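Local coordinates for protein N-terminal acetyltransferase B complex subunit MDM20 (Candida albicans, PDB 5K04) that probably serves as the non-catalytic subunit of the N-terminal acetyltransferase NatB, binding the catalytic subunit NAT3, at residues V543-D548 against A573-L578; N504-N509 against D548-K553; W353-R358 against N370-L375. One frame throughout, in Å; residues are numbered along the deposited sequence.

Interaction 1. Residues V543-D548 against A573-L578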
loop_
_atom_site.group_PDB
_atom_site.type_symbol
_atom_site.label_atom_id
_atom_site.label_comp_id
_atom_site.label_asym_id
_atom_site.label_seq_id
_atom_site.Cartn_x
_atom_site.Cartn_y
_atom_site.Cartn_z
ATOM N N VAL A 543 -0.405 18.894 7.859
ATOM C CA VAL A 543 0.802 19.720 7.845
ATOM C C VAL A 543 2.073 18.888 7.968
ATOM O O VAL A 543 3.180 19.416 7.772
ATOM C CB VAL A 543 0.646 20.760 8.978
ATOM C CG1 VAL A 543 1.899 21.590 9.188
ATOM C CG2 VAL A 543 -0.532 21.671 8.665
ATOM N N SER A 544 1.947 17.595 8.265
ATOM C CA SER A 544 3.092 16.714 8.411
ATOM C C SER A 544 3.526 16.177 7.053
ATOM O O SER A 544 2.961 16.499 6.007
ATOM C CB SER A 544 2.767 15.563 9.361
ATOM O OG SER A 544 2.480 16.064 10.649
ATOM N N ASP A 545 4.564 15.355 7.074
ATOM C CA ASP A 545 5.029 14.681 5.879
ATOM C C ASP A 545 4.236 13.404 5.688
ATOM O O ASP A 545 3.987 12.658 6.644
ATOM C CB ASP A 545 6.519 14.388 5.988
ATOM C CG ASP A 545 7.352 15.651 5.884
ATOM O OD1 ASP A 545 7.062 16.469 4.987
ATOM O OD2 ASP A 545 8.268 15.829 6.712
ATOM N N TYR A 546 3.821 13.179 4.446
ATOM C CA TYR A 546 2.969 12.058 4.081
ATOM C C TYR A 546 3.818 10.837 3.733
ATOM O O TYR A 546 4.914 10.962 3.181
ATOM C CB TYR A 546 2.075 12.434 2.893
ATOM C CG TYR A 546 1.243 13.714 3.056
ATOM C CD1 TYR A 546 0.955 14.252 4.312
ATOM C CD2 TYR A 546 0.733 14.369 1.945
ATOM C CE1 TYR A 546 0.182 15.423 4.444
ATOM C CE2 TYR A 546 -0.044 15.530 2.069
ATOM C CZ TYR A 546 -0.315 16.047 3.312
ATOM O OH TYR A 546 -1.062 17.198 3.410
ATOM N N THR A 547 3.317 9.657 4.085
ATOM C CA THR A 547 3.958 8.424 3.671
ATOM C C THR A 547 3.578 8.109 2.221
ATOM O O THR A 547 2.590 8.612 1.683
ATOM C CB THR A 547 3.584 7.272 4.607
ATOM O OG1 THR A 547 2.167 7.194 4.740
ATOM C CG2 THR A 547 4.149 7.514 5.984
ATOM N N ASP A 548 4.416 7.305 1.574
ATOM C CA ASP A 548 4.247 6.958 0.169
ATOM C C ASP A 548 4.347 5.444 0.037
ATOM O O ASP A 548 5.418 4.861 0.233
ATOM C CB ASP A 548 5.277 7.657 -0.718
ATOM C CG ASP A 548 4.991 7.477 -2.231
ATOM O OD1 ASP A 548 4.061 6.721 -2.585
ATOM O OD2 ASP A 548 5.698 8.098 -3.059
ATOM N N ALA A 573 1.256 19.933 -4.363
ATOM C CA ALA A 573 -0.025 20.588 -4.609
ATOM C C ALA A 573 -1.133 19.954 -3.773
ATOM O O ALA A 573 -2.004 20.653 -3.246
ATOM C CB ALA A 573 -0.356 20.528 -6.102
ATOM N N THR A 574 -1.104 18.629 -3.637
ATOM C CA THR A 574 -2.058 17.924 -2.781
ATOM C C THR A 574 -2.068 18.507 -1.377
ATOM O O THR A 574 -3.129 18.816 -0.831
ATOM C CB THR A 574 -1.691 16.439 -2.739
ATOM O OG1 THR A 574 -1.786 15.902 -4.058
ATOM C CG2 THR A 574 -2.603 15.664 -1.805
ATOM N N LYS A 575 -0.882 18.691 -0.784
ATOM C CA LYS A 575 -0.833 19.278 0.550
ATOM C C LYS A 575 -1.385 20.700 0.554
ATOM O O LYS A 575 -2.123 21.090 1.469
ATOM C CB LYS A 575 0.600 19.256 1.081
ATOM C CG LYS A 575 0.705 19.896 2.471
ATOM C CD LYS A 575 2.101 19.775 3.067
ATOM C CE LYS A 575 2.433 18.334 3.430
ATOM N NZ LYS A 575 3.654 18.246 4.283
ATOM N N LEU A 576 -1.053 21.485 -0.479
ATOM C CA LEU A 576 -1.474 22.878 -0.522
ATOM C C LEU A 576 -2.975 22.993 -0.723
ATOM O O LEU A 576 -3.614 23.891 -0.157
ATOM C CB LEU A 576 -0.722 23.613 -1.631
ATOM C CG LEU A 576 0.764 23.855 -1.357
ATOM C CD1 LEU A 576 1.481 24.358 -2.625
ATOM C CD2 LEU A 576 0.908 24.843 -0.214
ATOM N N LYS A 577 -3.547 22.104 -1.543
ATOM C CA LYS A 577 -4.994 22.073 -1.711
ATOM C C LYS A 577 -5.678 21.887 -0.368
ATOM O O LYS A 577 -6.648 22.581 -0.051
ATOM C CB LYS A 577 -5.396 20.954 -2.675
ATOM C CG LYS A 577 -4.964 21.184 -4.123
ATOM C CD LYS A 577 -5.477 22.504 -4.681
ATOM C CE LYS A 577 -5.244 22.601 -6.190
ATOM N NZ LYS A 577 -6.045 21.610 -7.013
ATOM N N LEU A 578 -5.163 20.957 0.446
ATOM C CA LEU A 578 -5.774 20.685 1.744
ATOM C C LEU A 578 -5.597 21.866 2.689
ATOM O O LEU A 578 -6.507 22.193 3.458
ATOM C CB LEU A 578 -5.187 19.407 2.335
ATOM C CG LEU A 578 -5.399 18.182 1.440
ATOM C CD1 LEU A 578 -4.893 16.929 2.126
ATOM C CD2 LEU A 578 -6.864 18.029 1.070
HETATM O O HOH W 1 4.579 20.650 5.794
HETATM O O HOH W 2 4.488 15.382 2.675
#
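Lys575 runs out from its helix extended through its first two torsions and then bends at chi3 (-69°), a turn that carries CE over one face of the Tyr546 ring. Tyr546 meets it with CG opposite its own carbonyl carbon and beside the backbone N (chi1 -53°), the aromatic ring reaching toward the helix while the chain of the lysine passes across it at a slant. Lys575 CE lies 4.0 Å from the centroid of the Tyr546 ring, a CH-pi contact over the face. The ammonium group continues over the same ring: Lys575 NZ is 4.8 Å from the Tyr546 centroid, a cation-pi contact. Nearer the helix, Tyr546 OH rests against the root of the lysine, 3.4 Å from Lys575 CG, with CD1 of Leu578 also beside it. The hydroxyl is hydrogen-bonded to Ile542 O, which holds the ring at its far end.

Lys575 NZ binds the loop backbone directly through a 2.6 Å hydrogen bond to Ser544 O, approaching from 50° above the carbonyl plane. A water that accepts from Lys575 NZ at 3.0 Å donates to Val543 O at 2.7 Å, adding a second carbonyl to its reach. Another water takes the Tyr546 N-H and is weakly bonded to the same ammonium. Asp545 OD1 is a long salt-bridge partner of Lys575 NZ at 3.9 Å, probably a weak charge attraction. The lysine also touches Ile600 of helix 591-601, while Tyr546 rests on Ile506 and Asn509 of helix 506-521. This combination of cation-pi and CH-pi contact with carbonyl binding pins an irregular linker to helix 571-584, within the all-helical architecture of a TPR-clan protein.

Interaction 2. Residues N504-N509 against D548-K553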
loop_
_atom_site.group_PDB
_atom_site.type_symbol
_atom_site.label_atom_id
_atom_site.label_comp_id
_atom_site.label_asym_id
_atom_site.label_seq_id
_atom_site.Cartn_x
_atom_site.Cartn_y
_atom_site.Cartn_z
ATOM N N ASN A 504 -1.463 8.553 7.202
ATOM C CA ASN A 504 -1.285 9.851 6.565
ATOM C C ASN A 504 -0.547 9.707 5.242
ATOM O O ASN A 504 0.467 10.359 4.991
ATOM C CB ASN A 504 -0.542 10.817 7.474
ATOM C CG ASN A 504 -0.872 12.229 7.140
ATOM O OD1 ASN A 504 -1.931 12.507 6.560
ATOM N ND2 ASN A 504 0.013 13.137 7.490
ATOM N N SER A 505 -1.051 8.827 4.384
ATOM C CA SER A 505 -0.384 8.559 3.128
ATOM C C SER A 505 -0.760 9.624 2.104
ATOM O O SER A 505 -1.816 10.260 2.187
ATOM C CB SER A 505 -0.723 7.158 2.608
ATOM O OG SER A 505 -1.967 7.097 1.925
ATOM N N ILE A 506 0.138 9.822 1.140
ATOM C CA ILE A 506 -0.131 10.765 0.064
ATOM C C ILE A 506 -1.350 10.318 -0.739
ATOM O O ILE A 506 -2.135 11.149 -1.206
ATOM C CB ILE A 506 1.133 10.929 -0.805
ATOM C CG1 ILE A 506 0.882 11.897 -1.975
ATOM C CG2 ILE A 506 1.633 9.578 -1.320
ATOM C CD1 ILE A 506 0.794 13.336 -1.548
ATOM N N SER A 507 -1.573 9.003 -0.839
ATOM C CA SER A 507 -2.734 8.501 -1.579
ATOM C C SER A 507 -4.049 8.806 -0.855
ATOM O O SER A 507 -5.088 9.022 -1.501
ATOM C CB SER A 507 -2.581 6.994 -1.825
ATOM O OG SER A 507 -1.394 6.720 -2.565
ATOM N N LEU A 508 -4.028 8.796 0.482
ATOM C CA LEU A 508 -5.206 9.152 1.275
ATOM C C LEU A 508 -5.515 10.632 1.147
ATOM O O LEU A 508 -6.674 11.031 0.971
ATOM C CB LEU A 508 -4.975 8.805 2.752
ATOM C CG LEU A 508 -5.816 9.582 3.769
ATOM C CD1 LEU A 508 -7.297 9.205 3.676
ATOM C CD2 LEU A 508 -5.270 9.424 5.230
ATOM N N ASN A 509 -4.475 11.465 1.265
ATOM C CA ASN A 509 -4.653 12.910 1.176
ATOM C C ASN A 509 -5.004 13.345 -0.243
ATOM O O ASN A 509 -5.818 14.253 -0.435
ATOM C CB ASN A 509 -3.393 13.585 1.701
ATOM C CG ASN A 509 -3.310 13.515 3.229
ATOM O OD1 ASN A 509 -4.232 13.957 3.920
ATOM N ND2 ASN A 509 -2.228 12.938 3.753
ATOM N N ASP A 548 4.416 7.305 1.574
ATOM C CA ASP A 548 4.247 6.958 0.169
ATOM C C ASP A 548 4.347 5.444 0.037
ATOM O O ASP A 548 5.418 4.861 0.233
ATOM C CB ASP A 548 5.277 7.657 -0.718
ATOM C CG ASP A 548 4.991 7.477 -2.231
ATOM O OD1 ASP A 548 4.061 6.721 -2.585
ATOM O OD2 ASP A 548 5.698 8.098 -3.059
ATOM N N ASN A 549 3.226 4.830 -0.310
ATOM C CA ASN A 549 3.137 3.406 -0.586
ATOM C C ASN A 549 2.699 3.128 -2.023
ATOM O O ASN A 549 2.329 1.990 -2.354
ATOM C CB ASN A 549 2.172 2.755 0.406
ATOM C CG ASN A 549 2.461 3.153 1.839
ATOM O OD1 ASN A 549 3.574 2.967 2.333
ATOM N ND2 ASN A 549 1.459 3.735 2.509
ATOM N N ARG A 550 2.753 4.134 -2.888
ATOM C CA ARG A 550 2.327 3.955 -4.266
ATOM C C ARG A 550 3.201 2.929 -4.985
ATOM O O ARG A 550 4.388 2.775 -4.691
ATOM C CB ARG A 550 2.345 5.303 -4.984
ATOM C CG ARG A 550 1.223 6.213 -4.467
ATOM C CD ARG A 550 1.366 7.604 -5.018
ATOM N NE ARG A 550 2.665 8.159 -4.655
ATOM C CZ ARG A 550 3.024 9.416 -4.905
ATOM N NH1 ARG A 550 2.168 10.228 -5.523
ATOM N NH2 ARG A 550 4.223 9.861 -4.525
ATOM N N ASP A 551 2.589 2.245 -5.955
ATOM C CA ASP A 551 3.195 1.156 -6.728
ATOM C C ASP A 551 3.595 1.689 -8.102
ATOM O O ASP A 551 2.765 1.780 -9.001
ATOM C CB ASP A 551 2.197 0.009 -6.844
ATOM C CG ASP A 551 2.695 -1.146 -7.701
ATOM O OD1 ASP A 551 3.843 -1.136 -8.175
ATOM O OD2 ASP A 551 1.895 -2.076 -7.885
ATOM N N PHE A 552 4.873 2.046 -8.250
ATOM C CA PHE A 552 5.466 2.472 -9.510
ATOM C C PHE A 552 6.245 1.353 -10.192
ATOM O O PHE A 552 7.054 1.624 -11.084
ATOM C CB PHE A 552 6.395 3.675 -9.281
ATOM C CG PHE A 552 5.702 4.871 -8.687
ATOM C CD1 PHE A 552 4.709 5.531 -9.389
ATOM C CD2 PHE A 552 6.039 5.330 -7.427
ATOM C CE1 PHE A 552 4.070 6.634 -8.849
ATOM C CE2 PHE A 552 5.398 6.424 -6.876
ATOM C CZ PHE A 552 4.415 7.083 -7.584
ATOM N N LYS A 553 6.016 0.112 -9.792
ATOM C CA LYS A 553 6.832 -1.023 -10.198
ATOM C C LYS A 553 6.086 -2.079 -11.000
ATOM O O LYS A 553 6.670 -2.665 -11.914
ATOM C CB LYS A 553 7.452 -1.690 -8.953
ATOM C CG LYS A 553 8.551 -0.862 -8.279
ATOM C CD LYS A 553 8.899 -1.505 -6.964
ATOM C CE LYS A 553 10.066 -0.814 -6.289
ATOM N NZ LYS A 553 10.316 -1.416 -4.938
HETATM O O HOH W 3 0.671 6.322 -0.564
#
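Ile506 lays its CG2 methyl over one face of the Arg550 guanidinium, 3.8 Å from Arg550 CZ and displaced toward the rim of the group. Phe552 closes the opposite face with a ring edge, its CZ standing 3.5 Å above the guanidinium plane, so the flat cation is sandwiched between a methyl and an aromatic edge. A bend at chi3 (-58°) turns the arginine head back to Asp548, which it grips side-on with two nitrogens. Arg550 NE reaches Asp548 OD1 at 2.9 Å, and Arg550 NH2 forms a 2.7 Å salt bridge with Asp548 OD2, that oxygen lying in the guanidinium plane. Asp548 OD1 also accepts from Arg550 N at 2.9 Å, and the two donors approach it from opposite faces of the carboxylate. A second carboxylate, that of Asp571, forms a salt bridge with NH2, and the two carboxylates share the guanidinium's charge and probably fix its orientation.

The aliphatic part of Arg550 packs on the helix start: Ser507 OG lies 3.3 Å from Arg550 CG. That hydroxyl receives a bond from a water that in turn accepts from Asn549 N, bridging helix and loop. Ser505 stands at the N-cap, its OG accepting from Leu508 N at 3.0 Å, and its CB faces Asn549 ND2. Glu443 ties the two segments together, its backbone O bonding Ser507 OG, one carboxylate oxygen Ser505 OG and the other Asn549 ND2. Beyond them the loop touches the partner subunit, where Asn16 of the NAT3 chain bonds Asp551 and Phe13 of that chain packs on Asn549. An Asx turn at Asp548, locked by its own arginine and set against the capped first turn of helix 506-521, is the motif formed here, beside residues that contact NAT3.

Interaction 3. Residues W353-R358 against N370-L375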
loop_
_atom_site.group_PDB
_atom_site.type_symbol
_atom_site.label_atom_id
_atom_site.label_comp_id
_atom_site.label_asym_id
_atom_site.label_seq_id
_atom_site.Cartn_x
_atom_site.Cartn_y
_atom_site.Cartn_z
ATOM N N TRP A 353 7.819 -7.502 -33.310
ATOM C CA TRP A 353 6.549 -7.711 -34.000
ATOM C C TRP A 353 6.557 -8.990 -34.824
ATOM O O TRP A 353 5.503 -9.608 -35.018
ATOM C CB TRP A 353 6.220 -6.511 -34.890
ATOM C CG TRP A 353 6.024 -5.262 -34.096
ATOM C CD1 TRP A 353 6.778 -4.121 -34.159
ATOM C CD2 TRP A 353 5.028 -5.031 -33.089
ATOM N NE1 TRP A 353 6.309 -3.200 -33.255
ATOM C CE2 TRP A 353 5.237 -3.727 -32.587
ATOM C CE3 TRP A 353 3.981 -5.792 -32.570
ATOM C CZ2 TRP A 353 4.429 -3.164 -31.593
ATOM C CZ3 TRP A 353 3.178 -5.229 -31.578
ATOM C CH2 TRP A 353 3.411 -3.927 -31.101
ATOM N N ASP A 354 7.729 -9.409 -35.305
ATOM C CA ASP A 354 7.796 -10.643 -36.082
ATOM C C ASP A 354 7.328 -11.832 -35.251
ATOM O O ASP A 354 6.632 -12.719 -35.757
ATOM C CB ASP A 354 9.220 -10.864 -36.610
ATOM C CG ASP A 354 10.265 -10.916 -35.497
ATOM O OD1 ASP A 354 10.150 -10.152 -34.510
ATOM O OD2 ASP A 354 11.198 -11.730 -35.606
ATOM N N VAL A 355 7.670 -11.852 -33.958
ATOM C CA VAL A 355 7.238 -12.952 -33.101
ATOM C C VAL A 355 5.766 -12.802 -32.760
ATOM O O VAL A 355 5.013 -13.787 -32.750
ATOM C CB VAL A 355 8.103 -13.016 -31.832
ATOM C CG1 VAL A 355 7.648 -14.163 -30.939
ATOM C CG2 VAL A 355 9.562 -13.171 -32.190
ATOM N N TYR A 356 5.336 -11.565 -32.476
ATOM C CA TYR A 356 3.916 -11.279 -32.297
ATOM C C TYR A 356 3.087 -11.821 -33.463
ATOM O O TYR A 356 2.066 -12.487 -33.261
ATOM C CB TYR A 356 3.690 -9.774 -32.132
ATOM C CG TYR A 356 2.218 -9.449 -32.150
ATOM C CD1 TYR A 356 1.440 -9.625 -31.010
ATOM C CD2 TYR A 356 1.592 -9.026 -33.318
ATOM C CE1 TYR A 356 0.081 -9.371 -31.027
ATOM C CE2 TYR A 356 0.232 -8.775 -33.355
ATOM C CZ TYR A 356 -0.521 -8.940 -32.208
ATOM O OH TYR A 356 -1.871 -8.674 -32.240
ATOM N N GLU A 357 3.520 -11.556 -34.695
ATOM C CA GLU A 357 2.757 -12.019 -35.853
ATOM C C GLU A 357 2.657 -13.539 -35.914
ATOM O O GLU A 357 1.714 -14.062 -36.516
ATOM C CB GLU A 357 3.364 -11.478 -37.146
ATOM C CG GLU A 357 3.182 -9.967 -37.352
ATOM C CD GLU A 357 1.733 -9.539 -37.588
ATOM O OE1 GLU A 357 0.869 -10.415 -37.798
ATOM O OE2 GLU A 357 1.465 -8.317 -37.568
ATOM N N ARG A 358 3.592 -14.257 -35.293
ATOM C CA ARG A 358 3.550 -15.716 -35.265
ATOM C C ARG A 358 2.729 -16.266 -34.110
ATOM O O ARG A 358 2.355 -17.440 -34.140
ATOM C CB ARG A 358 4.968 -16.289 -35.192
ATOM C CG ARG A 358 5.718 -16.282 -36.522
ATOM C CD ARG A 358 7.220 -16.331 -36.290
ATOM N NE ARG A 358 7.616 -17.518 -35.536
ATOM C CZ ARG A 358 8.745 -17.626 -34.832
ATOM N NH1 ARG A 358 9.605 -16.610 -34.774
ATOM N NH2 ARG A 358 9.014 -18.753 -34.179
ATOM N N ASN A 370 -0.853 -13.770 -22.585
ATOM C CA ASN A 370 -0.099 -14.314 -23.702
ATOM C C ASN A 370 1.363 -13.912 -23.564
ATOM O O ASN A 370 1.672 -12.714 -23.611
ATOM C CB ASN A 370 -0.643 -13.802 -25.012
ATOM C CG ASN A 370 0.056 -14.416 -26.207
ATOM O OD1 ASN A 370 1.115 -15.021 -26.081
ATOM N ND2 ASN A 370 -0.552 -14.270 -27.384
ATOM N N PRO A 371 2.284 -14.864 -23.430
ATOM C CA PRO A 371 3.689 -14.494 -23.214
ATOM C C PRO A 371 4.281 -13.616 -24.315
ATOM O O PRO A 371 5.289 -12.949 -24.063
ATOM C CB PRO A 371 4.402 -15.852 -23.130
ATOM C CG PRO A 371 3.323 -16.832 -22.785
ATOM C CD PRO A 371 2.086 -16.326 -23.459
ATOM N N VAL A 372 3.690 -13.584 -25.521
ATOM C CA VAL A 372 4.198 -12.701 -26.578
ATOM C C VAL A 372 4.184 -11.249 -26.139
ATOM O O VAL A 372 4.982 -10.433 -26.621
ATOM C CB VAL A 372 3.375 -12.844 -27.868
ATOM C CG1 VAL A 372 4.133 -12.241 -29.012
ATOM C CG2 VAL A 372 3.110 -14.256 -28.147
ATOM N N ASN A 373 3.261 -10.893 -25.251
ATOM C CA ASN A 373 3.113 -9.504 -24.873
ATOM C C ASN A 373 4.118 -9.078 -23.822
ATOM O O ASN A 373 4.102 -7.914 -23.399
ATOM C CB ASN A 373 1.671 -9.276 -24.450
ATOM C CG ASN A 373 0.741 -9.324 -25.644
ATOM O OD1 ASN A 373 1.112 -8.849 -26.730
ATOM N ND2 ASN A 373 -0.446 -9.919 -25.476
ATOM N N GLU A 374 4.980 -10.008 -23.393
ATOM C CA GLU A 374 6.205 -9.623 -22.714
ATOM C C GLU A 374 7.148 -8.947 -23.695
ATOM O O GLU A 374 7.817 -7.964 -23.355
ATOM C CB GLU A 374 6.866 -10.855 -22.094
ATOM C CG GLU A 374 6.086 -11.511 -20.941
ATOM C CD GLU A 374 5.944 -10.619 -19.697
ATOM O OE1 GLU A 374 4.843 -10.575 -19.101
ATOM O OE2 GLU A 374 6.941 -9.955 -19.323
ATOM N N LEU A 375 7.190 -9.459 -24.935
ATOM C CA LEU A 375 8.020 -8.885 -25.988
ATOM C C LEU A 375 7.407 -7.608 -26.555
ATOM O O LEU A 375 8.110 -6.603 -26.735
ATOM C CB LEU A 375 8.233 -9.919 -27.098
ATOM C CG LEU A 375 9.009 -11.133 -26.590
ATOM C CD1 LEU A 375 9.596 -11.985 -27.721
ATOM C CD2 LEU A 375 10.116 -10.649 -25.666
#
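Val372 N donates to Asn370 OD1 at 3.0 Å in a nearly straight bond (169°), a capping bond made from above the carbonyl plane of the side-chain amide. It secures the residue that carries most of the contact with Tyr356, and the same amide bonds Phe359 O through ND2, linking residues 370-372 to Phe359, just after 353-358. With CG1 lying opposite its backbone N (chi1 -164°), Val372 extends that methyl onto the neighbouring helix. There Val372 CG1 touches backbone as much as side chain: it is 3.4 Å from Tyr356 CA, and it approaches Tyr356 CB at 4.0 Å. This close approach fits with the spacing of the chains, whose Tyr356 and Val372 CA atoms lie 5.9 Å apart.

Val355 extends the apolar contact. Val355 CG1 lies 4.4 Å from Val372 CG1 and 4.3 Å from Leu375 CD1, so both Val372 and Leu375 touch the same Val355 branch. Asn373 OD1 approaches the Tyr356 ring obliquely, 4.4 Å from Tyr356 CD1. That oxygen is hydrogen-bonded to Thr376 OG1, while Asn373 ND2 binds Asp405 OD2, so both ends of the amide have partners outside the two segments. Further neighbours enclose the pair: Leu337 of helix 337-346 reaches Val372, Val340 of the same helix reaches Val355, and His400 and Leu401 of helix 388-404 pack on Tyr356.

Since no hydrogen bond or salt bridge passes directly between 353-358 and 370-375, the two are joined here by van der Waals contact between buried methyls, a tyrosine and helix backbone. The Asn370 bond probably steadies the backbone at Val372, and the fit between that valine and the adjacent helix then depends on shape rather than charge.

In the fold
Interactions 1 and 2 are neighbours, their centres about 11 Å apart, and share Asp548: a single irregular linker after helix 539-542 meets helix 571-584 in the first and the start of helix 506-521 in the second. Thr547 joins them, its backbone probably hydrogen-bonded to Asn504 and Ile506. Interaction 1 lies at the surface, where a lysine bonds directly across to a backbone carbonyl; interaction 2, near the chain centre, is buried and packs helix side chains on a salt bridge held within the loop. Interaction 3 stands apart, its centre about 33 Å from that of interaction 2, and is a buried junction of two successive helices made by methyl packing.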